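Local coordinates for glycosyl hydrolase, family 31/fibronectin type III domain protein (Clostridium perfringens, PDB 4LKS) that binds galactose through a calcium-containing beta-sandwich module, a family 32 carbohydrate-binding domain that probably helps its parent glycoside hydrolase hold galactose-bearing glycans, at residues I66-D71 against L162-K167; G90-Y95 against L141-L146; A73-Q78 against T135-Y140. One frame throughout, in Å; residues are numbered along the deposited sequence.

Interaction 1: I66-D71 against L162-K167; sequences ITIKLD and LVFYGK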
loop_
_atom_site.group_PDB
_atom_site.type_symbol
_atom_site.label_atom_id
_atom_site.label_comp_id
_atom_site.label_asym_id
_atom_site.label_seq_id
_atom_site.Cartn_x
_atom_site.Cartn_y
_atom_site.Cartn_z
ATOM N N ILE A 66 0.484 3.459 6.287
ATOM C CA ILE A 66 -0.465 2.478 6.777
ATOM C C ILE A 66 0.340 1.257 7.217
ATOM O O ILE A 66 1.286 0.854 6.535
ATOM C CB ILE A 66 -1.532 2.121 5.706
ATOM C CG1 ILE A 66 -2.521 1.098 6.260
ATOM C CG2 ILE A 66 -0.889 1.629 4.396
ATOM C CD1 ILE A 66 -3.743 0.907 5.379
ATOM N N THR A 67 -0.016 0.683 8.361
ATOM C CA THR A 67 0.675 -0.499 8.869
ATOM C C THR A 67 -0.248 -1.708 8.838
ATOM O O THR A 67 -1.363 -1.669 9.381
ATOM C CB THR A 67 1.171 -0.312 10.303
ATOM O OG1 THR A 67 2.093 0.782 10.349
ATOM C CG2 THR A 67 1.860 -1.591 10.796
ATOM N N ILE A 68 0.217 -2.762 8.170
ATOM C CA ILE A 68 -0.487 -4.035 8.083
ATOM C C ILE A 68 0.187 -5.061 8.985
ATOM O O ILE A 68 1.417 -5.256 8.933
ATOM C CB ILE A 68 -0.475 -4.582 6.642
ATOM C CG1 ILE A 68 -0.959 -3.521 5.637
ATOM C CG2 ILE A 68 -1.282 -5.899 6.548
ATOM C CD1 ILE A 68 -2.297 -2.837 5.972
ATOM N N LYS A 69 -0.623 -5.707 9.821
ATOM C CA LYS A 69 -0.179 -6.802 10.669
ATOM C C LYS A 69 -0.614 -8.115 10.038
ATOM O O LYS A 69 -1.764 -8.242 9.623
ATOM C CB LYS A 69 -0.827 -6.673 12.054
ATOM C CG LYS A 69 -0.502 -7.817 12.999
ATOM C CD LYS A 69 -1.315 -7.695 14.281
ATOM C CE LYS A 69 -1.071 -8.880 15.184
ATOM N NZ LYS A 69 -1.772 -8.710 16.494
ATOM N N LEU A 70 0.296 -9.083 9.969
ATOM C CA LEU A 70 -0.011 -10.412 9.430
ATOM C C LEU A 70 -0.302 -11.349 10.604
ATOM O O LEU A 70 0.073 -11.054 11.745
ATOM C CB LEU A 70 1.148 -10.922 8.557
ATOM C CG LEU A 70 1.370 -10.039 7.317
ATOM C CD1 LEU A 70 2.458 -9.021 7.559
ATOM C CD2 LEU A 70 1.697 -10.882 6.087
ATOM N N ASP A 71 -0.979 -12.461 10.339
ATOM C CA ASP A 71 -1.431 -13.311 11.447
ATOM C C ASP A 71 -0.270 -13.992 12.178
ATOM O O ASP A 71 -0.396 -14.378 13.346
ATOM C CB ASP A 71 -2.455 -14.339 10.969
ATOM C CG ASP A 71 -1.847 -15.393 10.078
ATOM O OD1 ASP A 71 -1.252 -15.031 9.042
ATOM O OD2 ASP A 71 -1.959 -16.588 10.414
ATOM N N LEU A 162 -3.559 -3.897 -0.840
ATOM C CA LEU A 162 -2.168 -4.321 -0.733
ATOM C C LEU A 162 -2.204 -5.845 -0.661
ATOM O O LEU A 162 -2.868 -6.424 0.218
ATOM C CB LEU A 162 -1.519 -3.741 0.520
ATOM C CG LEU A 162 -1.458 -2.219 0.587
ATOM C CD1 LEU A 162 -1.023 -1.783 1.981
ATOM C CD2 LEU A 162 -0.493 -1.646 -0.453
ATOM N N VAL A 163 -1.515 -6.495 -1.587
ATOM C CA VAL A 163 -1.474 -7.953 -1.673
ATOM C C VAL A 163 -0.084 -8.400 -1.230
ATOM O O VAL A 163 0.908 -7.827 -1.664
ATOM C CB VAL A 163 -1.747 -8.434 -3.119
ATOM C CG1 VAL A 163 -1.740 -9.965 -3.193
ATOM C CG2 VAL A 163 -3.077 -7.849 -3.653
ATOM N N PHE A 164 -0.008 -9.411 -0.373
ATOM C CA PHE A 164 1.254 -9.849 0.197
ATOM C C PHE A 164 1.654 -11.213 -0.325
ATOM O O PHE A 164 0.800 -12.091 -0.511
ATOM C CB PHE A 164 1.130 -9.918 1.728
ATOM C CG PHE A 164 1.131 -8.576 2.402
ATOM C CD1 PHE A 164 0.075 -7.691 2.232
ATOM C CD2 PHE A 164 2.186 -8.202 3.214
ATOM C CE1 PHE A 164 0.089 -6.443 2.851
ATOM C CE2 PHE A 164 2.202 -6.954 3.840
ATOM C CZ PHE A 164 1.153 -6.082 3.656
ATOM N N TYR A 165 2.950 -11.384 -0.553
ATOM C CA TYR A 165 3.514 -12.663 -0.985
ATOM C C TYR A 165 4.617 -13.128 -0.049
ATOM O O TYR A 165 5.625 -12.429 0.166
ATOM C CB TYR A 165 4.119 -12.561 -2.384
ATOM C CG TYR A 165 3.150 -12.173 -3.465
ATOM C CD1 TYR A 165 2.758 -10.849 -3.631
ATOM C CD2 TYR A 165 2.635 -13.127 -4.338
ATOM C CE1 TYR A 165 1.873 -10.484 -4.644
ATOM C CE2 TYR A 165 1.759 -12.766 -5.352
ATOM C CZ TYR A 165 1.381 -11.445 -5.493
ATOM O OH TYR A 165 0.517 -11.077 -6.500
ATOM N N GLY A 166 4.459 -14.340 0.466
ATOM C CA GLY A 166 5.479 -14.926 1.303
ATOM C C GLY A 166 5.079 -16.286 1.819
ATOM O O GLY A 166 4.038 -16.832 1.427
ATOM N N LYS A 167 5.905 -16.834 2.707
ATOM C CA LYS A 167 5.583 -18.135 3.288
ATOM C C LYS A 167 5.942 -18.172 4.759
ATOM O O LYS A 167 6.920 -17.548 5.159
ATOM C CB LYS A 167 6.317 -19.258 2.544
#

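Interaction 2: G90-Y95 against L141-L146; sequences GHVTEY and LRFTAL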
loop_
_atom_site.group_PDB
_atom_site.type_symbol
_atom_site.label_atom_id
_atom_site.label_comp_id
_atom_site.label_asym_id
_atom_site.label_seq_id
_atom_site.Cartn_x
_atom_site.Cartn_y
_atom_site.Cartn_z
ATOM N N GLY A 90 -5.303 10.069 -4.900
ATOM C CA GLY A 90 -4.500 9.354 -3.930
ATOM C C GLY A 90 -3.594 8.296 -4.524
ATOM O O GLY A 90 -2.929 7.606 -3.768
ATOM N N HIS A 91 -3.561 8.159 -5.852
ATOM C CA HIS A 91 -2.646 7.208 -6.500
ATOM C C HIS A 91 -1.213 7.432 -6.030
ATOM O O HIS A 91 -0.675 8.536 -6.157
ATOM C CB HIS A 91 -2.699 7.339 -8.021
ATOM C CG HIS A 91 -3.863 6.644 -8.654
ATOM N ND1 HIS A 91 -3.888 6.325 -9.993
ATOM C CD2 HIS A 91 -5.026 6.185 -8.133
ATOM C CE1 HIS A 91 -5.018 5.699 -10.274
ATOM N NE2 HIS A 91 -5.726 5.603 -9.163
ATOM N N VAL A 92 -0.589 6.396 -5.482
ATOM C CA VAL A 92 0.755 6.531 -4.922
ATOM C C VAL A 92 1.807 6.381 -6.018
ATOM O O VAL A 92 1.793 5.406 -6.780
ATOM C CB VAL A 92 0.993 5.486 -3.820
ATOM C CG1 VAL A 92 2.437 5.531 -3.352
ATOM C CG2 VAL A 92 0.020 5.726 -2.648
ATOM N N THR A 93 2.720 7.348 -6.115
ATOM C CA THR A 93 3.755 7.286 -7.153
ATOM C C THR A 93 5.172 7.098 -6.606
ATOM O O THR A 93 6.071 6.702 -7.345
ATOM C CB THR A 93 3.718 8.518 -8.100
ATOM O OG1 THR A 93 4.263 9.658 -7.426
ATOM C CG2 THR A 93 2.290 8.821 -8.536
ATOM N N GLU A 94 5.374 7.401 -5.327
ATOM C CA GLU A 94 6.643 7.130 -4.652
ATOM C C GLU A 94 6.314 6.587 -3.266
ATOM O O GLU A 94 5.442 7.122 -2.564
ATOM C CB GLU A 94 7.535 8.386 -4.541
ATOM C CG GLU A 94 8.983 8.051 -4.147
ATOM C CD GLU A 94 9.826 9.254 -3.738
ATOM O OE1 GLU A 94 9.285 10.362 -3.560
ATOM O OE2 GLU A 94 11.050 9.067 -3.565
ATOM N N TYR A 95 6.996 5.514 -2.872
ATOM C CA TYR A 95 6.676 4.809 -1.634
ATOM C C TYR A 95 7.937 4.398 -0.871
ATOM O O TYR A 95 9.060 4.385 -1.415
ATOM C CB TYR A 95 5.825 3.554 -1.933
ATOM C CG TYR A 95 6.591 2.583 -2.806
ATOM C CD1 TYR A 95 7.489 1.677 -2.245
ATOM C CD2 TYR A 95 6.471 2.611 -4.186
ATOM C CE1 TYR A 95 8.244 0.823 -3.037
ATOM C CE2 TYR A 95 7.224 1.750 -4.995
ATOM C CZ TYR A 95 8.105 0.859 -4.402
ATOM O OH TYR A 95 8.875 0.005 -5.167
ATOM N N LEU A 141 4.163 -4.708 8.231
ATOM C CA LEU A 141 4.720 -3.957 7.121
ATOM C C LEU A 141 4.103 -2.570 7.132
ATOM O O LEU A 141 2.887 -2.432 7.146
ATOM C CB LEU A 141 4.448 -4.676 5.781
ATOM C CG LEU A 141 5.071 -4.027 4.534
ATOM C CD1 LEU A 141 5.546 -5.072 3.501
ATOM C CD2 LEU A 141 4.117 -3.017 3.887
ATOM N N ARG A 142 4.956 -1.555 7.131
ATOM C CA ARG A 142 4.521 -0.171 7.036
ATOM C C ARG A 142 4.799 0.358 5.631
ATOM O O ARG A 142 5.942 0.378 5.159
ATOM C CB ARG A 142 5.207 0.686 8.102
ATOM C CG ARG A 142 4.750 2.146 8.096
ATOM C CD ARG A 142 5.038 2.849 9.415
ATOM N NE ARG A 142 6.472 3.003 9.676
ATOM C CZ ARG A 142 6.981 3.304 10.871
ATOM N NH1 ARG A 142 6.180 3.473 11.914
ATOM N NH2 ARG A 142 8.295 3.435 11.021
ATOM N N PHE A 143 3.721 0.769 4.972
ATOM C CA PHE A 143 3.759 1.275 3.604
ATOM C C PHE A 143 3.530 2.780 3.652
ATOM O O PHE A 143 2.481 3.238 4.113
ATOM C CB PHE A 143 2.670 0.579 2.775
ATOM C CG PHE A 143 2.614 1.017 1.329
ATOM C CD1 PHE A 143 3.476 0.478 0.387
ATOM C CD2 PHE A 143 1.687 1.962 0.912
ATOM C CE1 PHE A 143 3.421 0.884 -0.953
ATOM C CE2 PHE A 143 1.626 2.362 -0.419
ATOM C CZ PHE A 143 2.486 1.817 -1.349
ATOM N N THR A 144 4.521 3.546 3.200
ATOM C CA THR A 144 4.485 5.004 3.279
ATOM C C THR A 144 4.367 5.597 1.898
ATOM O O THR A 144 5.111 5.230 1.006
ATOM C CB THR A 144 5.761 5.541 3.935
ATOM O OG1 THR A 144 5.865 5.002 5.256
ATOM C CG2 THR A 144 5.727 7.071 4.006
ATOM N N ALA A 145 3.411 6.509 1.735
ATOM C CA ALA A 145 3.228 7.242 0.494
ATOM C C ALA A 145 4.028 8.536 0.582
ATOM O O ALA A 145 3.771 9.364 1.455
ATOM C CB ALA A 145 1.758 7.544 0.278
ATOM N N LEU A 146 4.976 8.707 -0.337
ATOM C CA LEU A 146 5.885 9.857 -0.337
ATOM C C LEU A 146 5.476 10.892 -1.382
ATOM O O LEU A 146 5.685 12.097 -1.194
ATOM C CB LEU A 146 7.323 9.396 -0.611
ATOM C CG LEU A 146 7.906 8.399 0.390
ATOM C CD1 LEU A 146 9.246 7.863 -0.118
ATOM C CD2 LEU A 146 8.063 9.029 1.761
#

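Interaction 3: A73-Q78 against T135-Y140; sequences AYDLNQ and TINAQY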
loop_
_atom_site.group_PDB
_atom_site.type_symbol
_atom_site.label_atom_id
_atom_site.label_comp_id
_atom_site.label_asym_id
_atom_site.label_seq_id
_atom_site.Cartn_x
_atom_site.Cartn_y
_atom_site.Cartn_z
ATOM N N ALA A 73 4.456 -14.235 11.577
ATOM C CA ALA A 73 5.564 -13.781 10.742
ATOM C C ALA A 73 5.632 -14.602 9.462
ATOM O O ALA A 73 5.453 -15.828 9.483
ATOM C CB ALA A 73 6.886 -13.870 11.497
ATOM N N TYR A 74 5.899 -13.920 8.351
ATOM C CA TYR A 74 6.112 -14.571 7.065
ATOM C C TYR A 74 7.420 -14.108 6.455
ATOM O O TYR A 74 7.832 -12.955 6.637
ATOM C CB TYR A 74 5.000 -14.212 6.072
ATOM C CG TYR A 74 3.651 -14.808 6.386
ATOM C CD1 TYR A 74 2.780 -14.172 7.257
ATOM C CD2 TYR A 74 3.249 -16.005 5.796
ATOM C CE1 TYR A 74 1.536 -14.712 7.541
ATOM C CE2 TYR A 74 2.013 -16.553 6.071
ATOM C CZ TYR A 74 1.162 -15.903 6.943
ATOM O OH TYR A 74 -0.077 -16.448 7.219
ATOM N N ASP A 75 8.050 -14.981 5.681
ATOM C CA ASP A 75 9.164 -14.580 4.836
ATOM C C ASP A 75 8.563 -13.909 3.608
ATOM O O ASP A 75 8.052 -14.592 2.711
ATOM C CB ASP A 75 9.996 -15.792 4.410
ATOM C CG ASP A 75 10.690 -16.479 5.580
ATOM O OD1 ASP A 75 10.799 -15.880 6.669
ATOM O OD2 ASP A 75 11.158 -17.623 5.391
ATOM N N LEU A 76 8.576 -12.576 3.601
ATOM C CA LEU A 76 7.929 -11.802 2.535
ATOM C C LEU A 76 8.911 -11.386 1.459
ATOM O O LEU A 76 10.044 -11.017 1.768
ATOM C CB LEU A 76 7.318 -10.517 3.104
ATOM C CG LEU A 76 6.181 -10.627 4.119
ATOM C CD1 LEU A 76 5.774 -9.243 4.600
ATOM C CD2 LEU A 76 4.980 -11.327 3.508
ATOM N N ASN A 77 8.486 -11.405 0.193
ATOM C CA ASN A 77 9.365 -10.837 -0.839
ATOM C C ASN A 77 8.680 -10.067 -1.963
ATOM O O ASN A 77 9.315 -9.691 -2.952
ATOM C CB ASN A 77 10.332 -11.879 -1.407
ATOM C CG ASN A 77 9.625 -13.047 -2.046
ATOM O OD1 ASN A 77 8.469 -12.951 -2.436
ATOM N ND2 ASN A 77 10.331 -14.170 -2.159
ATOM N N GLN A 78 7.389 -9.805 -1.801
ATOM C CA GLN A 78 6.687 -8.960 -2.750
ATOM C C GLN A 78 5.410 -8.437 -2.126
ATOM O O GLN A 78 4.783 -9.135 -1.317
ATOM C CB GLN A 78 6.371 -9.745 -4.032
ATOM C CG GLN A 78 5.735 -8.922 -5.140
ATOM C CD GLN A 78 5.485 -9.732 -6.390
ATOM O OE1 GLN A 78 6.334 -10.526 -6.796
ATOM N NE2 GLN A 78 4.328 -9.521 -7.022
ATOM N N THR A 135 13.975 -11.090 0.373
ATOM C CA THR A 135 13.164 -11.806 1.354
ATOM C C THR A 135 13.472 -11.402 2.788
ATOM O O THR A 135 14.632 -11.455 3.230
ATOM C CB THR A 135 13.346 -13.324 1.217
ATOM O OG1 THR A 135 13.143 -13.691 -0.152
ATOM C CG2 THR A 135 12.337 -14.062 2.098
ATOM N N ILE A 136 12.433 -10.981 3.499
ATOM C CA ILE A 136 12.579 -10.541 4.883
ATOM C C ILE A 136 11.421 -11.077 5.722
ATOM O O ILE A 136 10.260 -11.017 5.327
ATOM C CB ILE A 136 12.706 -8.996 4.974
ATOM C CG1 ILE A 136 12.935 -8.545 6.419
ATOM C CG2 ILE A 136 11.491 -8.301 4.344
ATOM C CD1 ILE A 136 13.501 -7.122 6.521
ATOM N N ASN A 137 11.758 -11.652 6.870
ATOM C CA ASN A 137 10.768 -12.205 7.777
ATOM C C ASN A 137 10.107 -11.068 8.548
ATOM O O ASN A 137 10.788 -10.239 9.144
ATOM C CB ASN A 137 11.459 -13.188 8.722
ATOM C CG ASN A 137 10.496 -13.876 9.666
ATOM O OD1 ASN A 137 10.434 -13.553 10.852
ATOM N ND2 ASN A 137 9.754 -14.856 9.150
ATOM N N ALA A 138 8.777 -11.008 8.513
ATOM C CA ALA A 138 8.060 -9.862 9.056
ATOM C C ALA A 138 6.656 -10.236 9.465
ATOM O O ALA A 138 5.991 -11.036 8.789
ATOM C CB ALA A 138 7.999 -8.754 8.012
ATOM N N GLN A 139 6.186 -9.631 10.553
ATOM C CA GLN A 139 4.771 -9.730 10.914
ATOM C C GLN A 139 4.059 -8.384 10.730
ATOM O O GLN A 139 2.837 -8.295 10.787
ATOM C CB GLN A 139 4.584 -10.249 12.345
ATOM C CG GLN A 139 3.117 -10.483 12.680
ATOM C CD GLN A 139 2.888 -11.215 13.985
ATOM O OE1 GLN A 139 3.807 -11.396 14.786
ATOM N NE2 GLN A 139 1.647 -11.633 14.207
ATOM N N TYR A 140 4.835 -7.328 10.513
ATOM C CA TYR A 140 4.255 -6.006 10.264
ATOM C C TYR A 140 4.943 -5.381 9.071
ATOM O O TYR A 140 6.170 -5.487 8.918
ATOM C CB TYR A 140 4.441 -5.089 11.486
ATOM C CG TYR A 140 3.876 -5.658 12.762
ATOM C CD1 TYR A 140 4.614 -6.565 13.527
ATOM C CD2 TYR A 140 2.615 -5.291 13.204
ATOM C CE1 TYR A 140 4.097 -7.098 14.696
ATOM C CE2 TYR A 140 2.091 -5.817 14.364
ATOM C CZ TYR A 140 2.837 -6.716 15.104
ATOM O OH TYR A 140 2.303 -7.237 16.261
HETATM O O HOH W 1 8.301 -17.200 10.177
#

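Interaction 1: I66-D71 against L162-K167
Ile68 and Phe164 form the centre of this wholly apolar contact between strands 64-70 and 158-166, which belong to the two different sheets of the beta-sandwich. The axes of segments 66-70 and 162-166 come within 10.5 Å, at 42°, a separation spanned by side chains rather than by backbone bonds.

The aromatic contacts come first. The far end of the Phe164 ring runs into the branch point of Ile68: CZ of Phe164 is 3.7 Å from CB of Ile68, and CE1 of Phe164 lies 4.0 Å from CG2 of Ile68. Along the other flank of the ring, CD2 of Phe164 meets the methyl CD2 of Leu70 at 4.0 Å. Both aliphatic groups reach the ring at a slant. Phe164 holds CG opposite its carbonyl carbon (chi1 -75°), which sends the ring across toward strand 64-70.

The purely aliphatic contacts gather on one methyl of Leu162. Its CD1 sits 4.0 Å from CG1 of Ile68 and 4.2 Å from CG2 of Ile66; the Ile66 and Leu162 side chains run alongside each other but head opposite ways. Ile68 thus touches both Leu162 and Phe164 through its CG1 arm.

Neighbouring strands close the cluster: Leu141 and Leu26 also pack on Phe164, and Ile79 and Tyr81 lie against Phe164 and Leu162 from the second sheet. All five touching residues are buried, so dispersion and exclusion of water, with no polar link between these segments, hold the two sheets together here in the hydrophobic interior of the F5/8 type C fold.

Interaction 2: G90-Y95 against L141-L146
Leu146 packs against Glu94 and Tyr95 where the chain enters strand 95-100 next to strand 140-148, in the five-stranded sheet of the F5/8 type C sandwich. From its CB outward, Leu146 first meets Glu94: CB is 3.5 Å from the carbonyl O of Glu94 and 3.7 Å from its carboxylate OE1. CG continues past the carbonyl carbon of Tyr95, and the methyl CD1 ends 3.7 Å from the backbone O of Tyr95, also touching CG and CD of Glu94. The extended Glu94 side chain, its CG anti to the backbone N (chi1 -166°), passes slantwise over this leucine, laying its methylenes on apolar carbon while OE1 has a long, weak ion pair with Lys147.

In the backbone, Leu146 N donates to Glu94 O at 2.8 Å, nearly straight at the hydrogen (166°). Tyr95 and Ala145 form the adjacent antiparallel non-hydrogen-bonded pair, and CA of Tyr95 makes a CH···O contact with O of Thr144 at 3.1 Å. Thr93 and Glu94 both face Lys147, which makes a classic beta bulge.

On the face carrying Tyr95 and Ala145, the packing becomes apolar. CE1 of Phe143 approaches CB of Tyr95 obliquely at 3.7 Å, CZ of Phe143 meets CG1 of Val92, and CG2 of Val92 lies 3.9 Å from CB of Ala145. Ile66 of the neighbouring strand also touches Phe143.

The contact therefore joins two environments: buried hydrocarbon anchors Val92 and Tyr95 to strand 140-148, while a single backbone bond and a partly exposed carboxylate chain over Leu146 fasten the bulged corner.

Interaction 3: A73-Q78 against T135-Y140
Tyr74 and Ala138 face each other as an antiparallel hydrogen-bonded pair, in which Tyr74 N donates to Ala138 O and Ala138 N to Tyr74 O, each at 2.9 Å. Two residues on, Leu76 and Ile136 repeat the exchange: Leu76 N donates to Ile136 O at 2.9 Å and Ile136 N to Leu76 O at 3.0 Å. CH···O contacts from CA of Asn137 to Tyr74 O and from CA of Thr135 to Leu76 O add to these ladders between strands 73-82 and 129-138.

The non-hydrogen-bonded pair between them, Asp75 and Asn137, bonds through its side chains instead. ND2 of Asn137 donates to OD1 of Asp75 at 2.9 Å, meeting the oxygen nearly along its C-O axis, with the carboxylate and amide planes turned 73° apart. Asn137 has CG anti to its own N (chi1 -177°), which sets the amide beside Ala73: its OD1 rests 3.6 Å from CB of Ala73. The same ND2 also donates to a water that in turn donates to Ala73 O, so this amide nitrogen serves two acceptors and bridges the Asp75 carboxylate and, through the water, the backbone of Ala73. Beside the carboxylate, CB of Asp75 touches CG2 of Thr135 at 3.7 Å.

On the other face, CD1 of Leu76 meets CB of Ala138 at 4.1 Å, and Phe164 packs on Leu76 from strand 158-166. Farther out, Tyr74 OH bonds to Asp71, and Gln139 NE2 bonds to Leu70 O next to the bulge that Gln139 and Tyr140 make opposite Ser100.

This edge pair of the four-stranded sheet thus has two chemistries: a polar, hydrated outer face, and a mainly apolar face, where Leu76 and Ala138 turn to the sandwich core.

Overall arrangement
Interaction 1 lies in the sandwich interior, apolar side chains meeting between sheets, whereas interaction 3 is made within a sheet, and interaction 2 joins a bulged corner to a strand by one backbone bond and side-chain packing. Interaction 2 is also mostly buried but ends at a partly exposed corner; interaction 3, at the edge of the four-stranded sheet, is the most polar and includes water. Strands 64-70 and 140-148 are neighbours in one sheet, joined by backbone contacts Ile68-Leu141 and Ile66-Phe143, which link interactions 1 and 2. Strands 158-166 and 73-82 adjoin in the other, linking 1 to 3 through Lys167 and Asp75. Chain turns at 71 and 139 carry strands between sheets.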